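Local coordinates for putative uncharacterized protein (Photobacterium profundum, PDB 3R87) that probably hydrolyses acyl thioesters as a hotdog-fold thioesterase of the 4-hydroxybenzoyl-CoA thioesterase family, at residues E74-R79 / Q94-P99. Sequence-based numbering, arbitrary orientation.
Sequences EICDIR and QEVWRP
The guanidinium of Arg79 lies flat on one face of the Trp97 indole, the two planes 15° apart, with NH1 over the middle of the ring system and 3.3 Å from Trp97 CD2. This cation-pi stack sits on a beta hairpin of the hotdog fold, formed by antiparallel strands 75-85 and 89-97. The Arg79 side chain, extended from CG to NE, runs at about a right angle to that of Trp97, while its CD makes a CH-pi contact with the five-membered ring. Both flat groups are also held at their edges. In the guanidinium plane, Arg79 NE reaches back to Asp77 OD2 at 2.8 Å, coming from above the carboxylate plane, and His8 ND1 is hydrogen-bonded to the same oxygen. At the indole edge, Trp97 NE1 gives an in-plane bond of 2.9 Å to the anti lone pair of Glu95 OE1. Two strand neighbours thus fix the stacked pair, and Arg93 makes a salt bridge with the other Glu95 oxygen.

Below these side chains the backbone zips up in the hydrogen-bonded pairs Asp77-Trp97 and Arg79-Glu95, each with two N-H...O bonds. Between them, the non-hydrogen-bonded pair Ile78-Val96 turns to the opposite face of the sheet, where the two side chains run side by side, CD1 of Ile78 3.8 Å from CG2 of Val96. Both pack on Phe33 of helix 28-41, the helix that the sheet wraps in this fold.

Where strand 89-97 ends beside the start of strand 75-85, Arg98 bends at chi3 (67°) and grips the extended Glu74 in a side-on, two-pronged salt bridge. The carboxylate and guanidinium are nearly coplanar, and Asp68 pairs with the remaining nitrogen, NH1. Arg98 NE hydrogen-bonds Glu74 OE2 at 2.9 Å, and NH2 the syn lone pair of Glu74 OE1 at 2.8 Å.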
loop_
_atom_site.group_PDB
_atom_site.type_symbol
_atom_site.label_atom_id
_atom_site.label_comp_id
_atom_site.label_asym_id
_atom_site.label_seq_id
_atom_site.Cartn_x
_atom_site.Cartn_y
_atom_site.Cartn_z
ATOM N N GLU A 74 -1.072 17.408 -5.241
ATOM C CA GLU A 74 -0.901 18.347 -4.154
ATOM C C GLU A 74 0.337 17.995 -3.344
ATOM O O GLU A 74 0.605 16.803 -3.101
ATOM C CB GLU A 74 -2.142 18.430 -3.283
ATOM C CG GLU A 74 -3.293 19.029 -4.060
ATOM C CD GLU A 74 -4.604 19.192 -3.342
ATOM O OE1 GLU A 74 -5.473 19.903 -3.951
ATOM O OE2 GLU A 74 -4.886 18.539 -2.327
ATOM N N ILE A 75 1.034 19.020 -2.865
ATOM C CA ILE A 75 2.043 18.866 -1.860
ATOM C C ILE A 75 1.431 19.381 -0.569
ATOM O O ILE A 75 1.229 20.579 -0.395
ATOM C CB ILE A 75 3.372 19.538 -2.186
ATOM C CG1 ILE A 75 3.931 18.973 -3.528
ATOM C CG2 ILE A 75 4.353 19.264 -1.026
ATOM C CD1 ILE A 75 5.193 19.712 -3.978
ATOM N N CYS A 76 1.073 18.463 0.304
ATOM C CA CYS A 76 0.473 18.807 1.587
ATOM C C CYS A 76 1.541 18.979 2.621
ATOM O O CYS A 76 2.694 18.554 2.473
ATOM C CB CYS A 76 -0.439 17.680 2.012
ATOM S SG CYS A 76 -1.909 17.538 0.981
ATOM N N ASP A 77 1.188 19.697 3.693
ATOM C CA ASP A 77 2.049 19.839 4.864
ATOM C C ASP A 77 1.486 18.992 5.979
ATOM O O ASP A 77 0.333 19.178 6.379
ATOM C CB ASP A 77 2.093 21.307 5.286
ATOM C CG ASP A 77 3.128 21.624 6.339
ATOM O OD1 ASP A 77 4.011 20.818 6.617
ATOM O OD2 ASP A 77 3.031 22.747 6.895
ATOM N N ILE A 78 2.281 18.051 6.479
ATOM C CA ILE A 78 1.928 17.314 7.681
ATOM C C ILE A 78 2.489 18.111 8.862
ATOM O O ILE A 78 3.686 18.363 8.909
ATOM C CB ILE A 78 2.479 15.880 7.694
ATOM C CG1 ILE A 78 2.243 15.146 6.398
ATOM C CG2 ILE A 78 1.987 15.176 8.926
ATOM C CD1 ILE A 78 0.816 14.999 6.099
ATOM N N ARG A 79 1.612 18.496 9.772
ATOM C CA ARG A 79 1.981 19.375 10.898
ATOM C C ARG A 79 1.811 18.583 12.165
ATOM O O ARG A 79 0.689 18.107 12.467
ATOM C CB ARG A 79 1.106 20.611 10.860
ATOM C CG ARG A 79 1.302 21.413 9.602
ATOM C CD ARG A 79 0.560 22.730 9.611
ATOM N NE ARG A 79 0.778 23.439 8.378
ATOM C CZ ARG A 79 0.121 24.543 8.041
ATOM N NH1 ARG A 79 -0.828 25.024 8.881
ATOM N NH2 ARG A 79 0.366 25.122 6.891
ATOM N N GLN A 94 -1.465 15.470 14.927
ATOM C CA GLN A 94 -0.978 15.505 13.583
ATOM C C GLN A 94 -2.069 15.945 12.657
ATOM O O GLN A 94 -3.237 15.518 12.802
ATOM C CB GLN A 94 -0.363 14.165 13.146
ATOM C CG GLN A 94 0.707 13.708 14.122
ATOM C CD GLN A 94 1.506 12.552 13.595
ATOM O OE1 GLN A 94 1.218 11.393 13.937
ATOM N NE2 GLN A 94 2.465 12.832 12.727
ATOM N N GLU A 95 -1.757 16.795 11.683
ATOM C CA GLU A 95 -2.741 17.341 10.801
ATOM C C GLU A 95 -2.216 17.410 9.383
ATOM O O GLU A 95 -1.057 17.749 9.162
ATOM C CB GLU A 95 -3.164 18.764 11.228
ATOM C CG GLU A 95 -3.721 18.767 12.664
ATOM C CD GLU A 95 -4.198 20.094 13.154
ATOM O OE1 GLU A 95 -4.062 21.120 12.424
ATOM O OE2 GLU A 95 -4.719 20.137 14.301
ATOM N N VAL A 96 -3.071 17.095 8.410
ATOM C CA VAL A 96 -2.743 17.291 6.993
ATOM C C VAL A 96 -3.353 18.580 6.524
ATOM O O VAL A 96 -4.575 18.766 6.624
ATOM C CB VAL A 96 -3.371 16.136 6.145
ATOM C CG1 VAL A 96 -3.085 16.385 4.675
ATOM C CG2 VAL A 96 -2.942 14.782 6.621
ATOM N N TRP A 97 -2.507 19.474 5.978
ATOM C CA TRP A 97 -2.994 20.756 5.453
ATOM C C TRP A 97 -2.736 20.789 3.935
ATOM O O TRP A 97 -1.569 20.698 3.475
ATOM C CB TRP A 97 -2.226 21.913 6.135
ATOM C CG TRP A 97 -2.747 22.140 7.526
ATOM C CD1 TRP A 97 -2.606 21.325 8.612
ATOM C CD2 TRP A 97 -3.515 23.251 7.974
ATOM N NE1 TRP A 97 -3.233 21.881 9.706
ATOM C CE2 TRP A 97 -3.805 23.059 9.319
ATOM C CE3 TRP A 97 -4.006 24.415 7.322
ATOM C CZ2 TRP A 97 -4.541 23.983 10.082
ATOM C CZ3 TRP A 97 -4.704 25.327 8.068
ATOM C CH2 TRP A 97 -4.964 25.120 9.421
ATOM N N ARG A 98 -3.800 20.966 3.179
ATOM C CA ARG A 98 -3.716 21.166 1.736
ATOM C C ARG A 98 -3.135 22.528 1.435
ATOM O O ARG A 98 -3.241 23.476 2.274
ATOM C CB ARG A 98 -5.056 21.030 1.069
ATOM C CG ARG A 98 -5.657 19.605 1.199
ATOM C CD ARG A 98 -7.028 19.502 0.645
ATOM N NE ARG A 98 -7.050 19.666 -0.816
ATOM C CZ ARG A 98 -8.104 20.068 -1.551
ATOM N NH1 ARG A 98 -9.280 20.401 -0.977
ATOM N NH2 ARG A 98 -8.007 20.162 -2.864
ATOM N N PRO A 99 -2.532 22.739 0.275
ATOM C CA PRO A 99 -1.897 24.053 -0.024
ATOM C C PRO A 99 -2.869 25.185 0.060
ATOM O O PRO A 99 -3.928 25.195 -0.553
ATOM C CB PRO A 99 -1.410 23.856 -1.458
ATOM C CG PRO A 99 -1.495 22.473 -1.770
ATOM C CD PRO A 99 -2.316 21.755 -0.790
#